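Local coordinates for protein quinone reductase (PDB 4GI5) that binds FAD and probably acts as an NAD(P)H dehydrogenase that reduces quinones, at residues B[55-66]-B[102-112]. Numbering follows the deposited sequence.
Sequences EVQVSDLYAMRW and DIVAEQEKLLW
Glu-106 bends back at its second torsion (chi2 -58°) while Lys-109, one turn further along the helix, runs fully extended beyond CG, and the two charged ends converge on Ser-59 of strand 55-60. The serine hydroxyl donates to Glu-106 OE1, using that oxygen's syn lone pair, with Ser-59 OG 2.6 Å from OE1. The same OG accepts from Lys-109 NZ at 2.8 Å, and a salt bridge of 2.9 Å from Lys-109 NZ to Glu-106 OE2 closes the triangle. A water links the ammonium to Val-58 O, and Trp-134 of helix 129-138 donates to Glu-106 OE1, so the largely buried carboxylate is gripped at both oxygens, which would favour its charged form.

Toward the helix C-terminus, Gln-57 lies over one face of the Trp-112 indole: its CG makes a CH-pi contact 4.0 Å from the centroid of the six-membered ring, and OE1 sits above the same face, with the amide steeply inclined to the ring. Glu-55 comes in at the edge, where a water joins its OE2 to Trp-112 NE1. At the other end, the indole of Trp-66 and the chain of Glu-106 run alongside each other, pointing opposite ways, with Trp-66 CH2 3.5 Å from Glu-106 CG. Asp-102 OD2 lies over one indole face and Leu-61 CD2 over the opposite one; Ser-100 and Arg-137 hold the aspartate.

Within the chain, strand 55-60 is an outermost strand of the five-stranded parallel sheet, ordered 2-1-3-4-5, and helix 101-112 runs roughly antiparallel to it, packing on one side of the sheet as in the alpha/beta sandwich of the flavodoxin-like fold.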
loop_
_atom_site.group_PDB
_atom_site.type_symbol
_atom_site.label_atom_id
_atom_site.label_comp_id
_atom_site.label_asym_id
_atom_site.label_seq_id
_atom_site.Cartn_x
_atom_site.Cartn_y
_atom_site.Cartn_z
ATOM N N GLU B 55 2.718 -26.854 12.852
ATOM C CA GLU B 55 2.752 -26.005 13.958
ATOM C C GLU B 55 2.427 -24.556 13.414
ATOM O O GLU B 55 2.904 -24.192 12.314
ATOM C CB GLU B 55 4.133 -25.888 14.487
ATOM C CG GLU B 55 4.670 -27.072 15.288
ATOM C CD GLU B 55 6.074 -26.729 15.768
ATOM O OE1 GLU B 55 7.011 -27.337 15.227
ATOM O OE2 GLU B 55 6.218 -25.771 16.588
ATOM N N VAL B 56 1.690 -23.816 14.189
ATOM C CA VAL B 56 1.136 -22.483 13.718
ATOM C C VAL B 56 1.430 -21.467 14.782
ATOM O O VAL B 56 1.125 -21.665 15.932
ATOM C CB VAL B 56 -0.363 -22.516 13.412
ATOM C CG1 VAL B 56 -0.797 -21.124 12.887
ATOM C CG2 VAL B 56 -0.689 -23.552 12.372
ATOM N N GLN B 57 2.099 -20.354 14.446
ATOM C CA GLN B 57 2.093 -19.188 15.280
ATOM C C GLN B 57 1.298 -18.056 14.552
ATOM O O GLN B 57 1.236 -18.053 13.331
ATOM C CB GLN B 57 3.501 -18.697 15.564
ATOM C CG GLN B 57 4.339 -19.554 16.542
ATOM C CD GLN B 57 5.568 -18.772 16.983
ATOM O OE1 GLN B 57 6.645 -18.955 16.491
ATOM N NE2 GLN B 57 5.352 -17.805 17.823
ATOM N N VAL B 58 0.709 -17.185 15.329
ATOM C CA VAL B 58 -0.222 -16.140 14.809
ATOM C C VAL B 58 0.218 -14.847 15.313
ATOM O O VAL B 58 0.546 -14.689 16.491
ATOM C CB VAL B 58 -1.667 -16.384 15.216
ATOM C CG1 VAL B 58 -2.580 -15.302 14.572
ATOM C CG2 VAL B 58 -2.075 -17.733 14.698
ATOM N N SER B 59 0.217 -13.821 14.420
ATOM C CA SER B 59 0.385 -12.477 14.877
ATOM C C SER B 59 -0.918 -11.756 14.530
ATOM O O SER B 59 -1.078 -11.241 13.424
ATOM C CB SER B 59 1.586 -11.797 14.188
ATOM O OG SER B 59 2.796 -12.367 14.641
ATOM N N ASP B 60 -1.815 -11.663 15.505
ATOM C CA ASP B 60 -3.076 -11.028 15.350
ATOM C C ASP B 60 -2.860 -9.594 15.741
ATOM O O ASP B 60 -2.776 -9.181 16.946
ATOM C CB ASP B 60 -4.143 -11.758 16.197
ATOM C CG ASP B 60 -5.490 -11.085 16.137
ATOM O OD1 ASP B 60 -5.695 -9.845 15.822
ATOM O OD2 ASP B 60 -6.482 -11.822 16.486
ATOM N N LEU B 61 -2.627 -8.748 14.726
ATOM C CA LEU B 61 -2.156 -7.392 15.017
ATOM C C LEU B 61 -3.059 -6.501 15.854
ATOM O O LEU B 61 -2.556 -5.846 16.784
ATOM C CB LEU B 61 -1.816 -6.667 13.696
ATOM C CG LEU B 61 -0.800 -7.422 12.850
ATOM C CD1 LEU B 61 -0.586 -6.689 11.493
ATOM C CD2 LEU B 61 0.540 -7.675 13.517
ATOM N N TYR B 62 -4.353 -6.556 15.604
ATOM C CA TYR B 62 -5.296 -5.797 16.406
ATOM C C TYR B 62 -5.308 -6.361 17.893
ATOM O O TYR B 62 -5.311 -5.522 18.830
ATOM C CB TYR B 62 -6.655 -5.769 15.825
ATOM C CG TYR B 62 -6.821 -4.723 14.745
ATOM C CD1 TYR B 62 -7.095 -3.383 15.068
ATOM C CD2 TYR B 62 -6.725 -5.054 13.396
ATOM C CE1 TYR B 62 -7.312 -2.427 14.033
ATOM C CE2 TYR B 62 -6.883 -4.138 12.398
ATOM C CZ TYR B 62 -7.227 -2.864 12.715
ATOM O OH TYR B 62 -7.549 -1.930 11.717
ATOM N N ALA B 63 -5.272 -7.666 18.013
ATOM C CA ALA B 63 -5.359 -8.295 19.403
ATOM C C ALA B 63 -4.122 -7.900 20.158
ATOM O O ALA B 63 -4.176 -7.648 21.385
ATOM C CB ALA B 63 -5.534 -9.787 19.268
HETATM N N MSE B 64 -2.966 -7.753 19.493
HETATM C CA MSE B 64 -1.683 -7.419 20.125
HETATM C C MSE B 64 -1.540 -5.878 20.325
HETATM O O MSE B 64 -0.553 -5.436 20.803
HETATM C CB MSE B 64 -0.506 -7.890 19.232
HETATM C CG MSE B 64 -0.455 -9.358 19.096
HETATM SE SE MSE B 64 0.765 -9.591 17.419
HETATM C CE MSE B 64 1.556 -10.106 18.914
ATOM N N ARG B 65 -2.494 -5.088 19.861
ATOM C CA ARG B 65 -2.478 -3.605 19.864
ATOM C C ARG B 65 -1.152 -3.139 19.206
ATOM O O ARG B 65 -0.379 -2.362 19.694
ATOM C CB ARG B 65 -2.614 -3.020 21.272
ATOM C CG ARG B 65 -3.853 -3.592 21.995
ATOM C CD ARG B 65 -3.859 -3.190 23.475
ATOM N NE ARG B 65 -4.266 -1.794 23.530
ATOM C CZ ARG B 65 -3.494 -0.735 23.840
ATOM N NH1 ARG B 65 -2.197 -0.855 24.173
ATOM N NH2 ARG B 65 -4.039 0.480 23.810
ATOM N N TRP B 66 -0.905 -3.714 18.065
ATOM C CA TRP B 66 0.371 -3.527 17.349
ATOM C C TRP B 66 0.568 -2.030 17.033
ATOM O O TRP B 66 -0.318 -1.392 16.459
ATOM C CB TRP B 66 0.280 -4.315 16.025
ATOM C CG TRP B 66 1.574 -4.176 15.217
ATOM C CD1 TRP B 66 1.755 -3.387 14.070
ATOM C CD2 TRP B 66 2.836 -4.746 15.506
ATOM N NE1 TRP B 66 3.046 -3.453 13.689
ATOM C CE2 TRP B 66 3.760 -4.235 14.569
ATOM C CE3 TRP B 66 3.316 -5.602 16.520
ATOM C CZ2 TRP B 66 5.100 -4.616 14.540
ATOM C CZ3 TRP B 66 4.680 -5.995 16.463
ATOM C CH2 TRP B 66 5.554 -5.489 15.537
ATOM N N ASP B 102 8.710 -5.667 20.728
ATOM C CA ASP B 102 7.646 -6.132 19.774
ATOM C C ASP B 102 8.248 -6.497 18.417
ATOM O O ASP B 102 7.918 -7.549 17.860
ATOM C CB ASP B 102 6.493 -5.079 19.683
ATOM C CG ASP B 102 6.894 -3.737 19.190
ATOM O OD1 ASP B 102 8.077 -3.245 19.270
ATOM O OD2 ASP B 102 5.941 -2.991 18.774
ATOM N N ILE B 103 9.118 -5.640 17.910
ATOM C CA ILE B 103 9.840 -5.877 16.642
ATOM C C ILE B 103 10.648 -7.127 16.693
ATOM O O ILE B 103 10.592 -7.996 15.819
ATOM C CB ILE B 103 10.664 -4.652 16.246
ATOM C CG1 ILE B 103 9.752 -3.475 15.950
ATOM C CG2 ILE B 103 11.633 -4.982 15.092
ATOM C CD1 ILE B 103 10.423 -2.109 15.746
ATOM N N VAL B 104 11.419 -7.253 17.766
ATOM C CA VAL B 104 12.320 -8.411 17.877
ATOM C C VAL B 104 11.514 -9.705 17.883
ATOM O O VAL B 104 11.848 -10.671 17.216
ATOM C CB VAL B 104 13.142 -8.282 19.205
ATOM C CG1 VAL B 104 13.926 -9.586 19.471
ATOM C CG2 VAL B 104 14.088 -7.132 19.108
ATOM N N ALA B 105 10.393 -9.761 18.567
ATOM C CA ALA B 105 9.585 -10.991 18.632
ATOM C C ALA B 105 8.997 -11.379 17.278
ATOM O O ALA B 105 8.957 -12.555 16.915
ATOM C CB ALA B 105 8.478 -10.822 19.687
ATOM N N GLU B 106 8.617 -10.352 16.495
ATOM C CA GLU B 106 8.191 -10.657 15.104
ATOM C C GLU B 106 9.281 -11.182 14.219
ATOM O O GLU B 106 9.069 -12.077 13.409
ATOM C CB GLU B 106 7.490 -9.443 14.496
ATOM C CG GLU B 106 6.214 -8.961 15.246
ATOM C CD GLU B 106 5.201 -10.022 15.351
ATOM O OE1 GLU B 106 4.721 -10.596 14.327
ATOM O OE2 GLU B 106 4.881 -10.427 16.565
ATOM N N GLN B 107 10.467 -10.581 14.323
ATOM C CA GLN B 107 11.573 -11.025 13.557
ATOM C C GLN B 107 11.914 -12.497 13.904
ATOM O O GLN B 107 12.163 -13.324 13.015
ATOM C CB GLN B 107 12.794 -10.151 13.778
ATOM C CG GLN B 107 12.554 -8.722 13.308
ATOM C CD GLN B 107 13.699 -7.796 13.491
ATOM O OE1 GLN B 107 14.619 -8.025 14.304
ATOM N NE2 GLN B 107 13.602 -6.654 12.831
ATOM N N GLU B 108 11.846 -12.812 15.206
ATOM C CA GLU B 108 12.103 -14.244 15.615
ATOM C C GLU B 108 11.047 -15.188 15.055
ATOM O O GLU B 108 11.389 -16.278 14.629
ATOM C CB GLU B 108 12.191 -14.295 17.192
ATOM C CG GLU B 108 13.536 -13.712 17.584
ATOM C CD GLU B 108 13.784 -13.539 19.091
ATOM O OE1 GLU B 108 12.811 -13.631 19.878
ATOM O OE2 GLU B 108 14.961 -13.241 19.473
ATOM N N LYS B 109 9.763 -14.745 14.978
ATOM C CA LYS B 109 8.712 -15.569 14.369
ATOM C C LYS B 109 9.007 -15.864 12.916
ATOM O O LYS B 109 8.834 -16.982 12.420
ATOM C CB LYS B 109 7.336 -14.963 14.515
ATOM C CG LYS B 109 6.784 -14.952 15.925
ATOM C CD LYS B 109 5.532 -14.059 15.943
ATOM C CE LYS B 109 5.062 -13.799 17.332
ATOM N NZ LYS B 109 3.751 -13.002 17.247
ATOM N N LEU B 110 9.458 -14.836 12.174
ATOM C CA LEU B 110 9.748 -15.011 10.794
ATOM C C LEU B 110 10.921 -15.985 10.611
ATOM O O LEU B 110 10.911 -16.766 9.689
ATOM C CB LEU B 110 10.138 -13.634 10.196
ATOM C CG LEU B 110 8.942 -12.728 9.986
ATOM C CD1 LEU B 110 9.435 -11.304 9.791
ATOM C CD2 LEU B 110 8.166 -13.130 8.764
ATOM N N LEU B 111 11.957 -15.828 11.407
ATOM C CA LEU B 111 13.098 -16.788 11.323
ATOM C C LEU B 111 12.695 -18.227 11.643
ATOM O O LEU B 111 13.152 -19.172 10.980
ATOM C CB LEU B 111 14.245 -16.319 12.203
ATOM C CG LEU B 111 14.933 -14.984 11.814
ATOM C CD1 LEU B 111 15.973 -14.580 12.821
ATOM C CD2 LEU B 111 15.495 -15.043 10.422
ATOM N N TRP B 112 11.755 -18.396 12.571
ATOM C CA TRP B 112 11.217 -19.716 12.916
ATOM C C TRP B 112 10.440 -20.357 11.826
ATOM O O TRP B 112 10.482 -21.574 11.589
ATOM C CB TRP B 112 10.373 -19.501 14.201
ATOM C CG TRP B 112 9.483 -20.664 14.589
ATOM C CD1 TRP B 112 9.822 -21.749 15.431
ATOM C CD2 TRP B 112 8.125 -20.871 14.198
ATOM N NE1 TRP B 112 8.752 -22.595 15.548
ATOM C CE2 TRP B 112 7.692 -22.114 14.812
ATOM C CE3 TRP B 112 7.215 -20.133 13.455
ATOM C CZ2 TRP B 112 6.423 -22.638 14.616
ATOM C CZ3 TRP B 112 5.951 -20.687 13.207
ATOM C CH2 TRP B 112 5.531 -21.906 13.838
HETATM O O HOH W 1 8.757 -24.973 17.027
HETATM O O HOH W 2 2.073 -14.851 18.582
#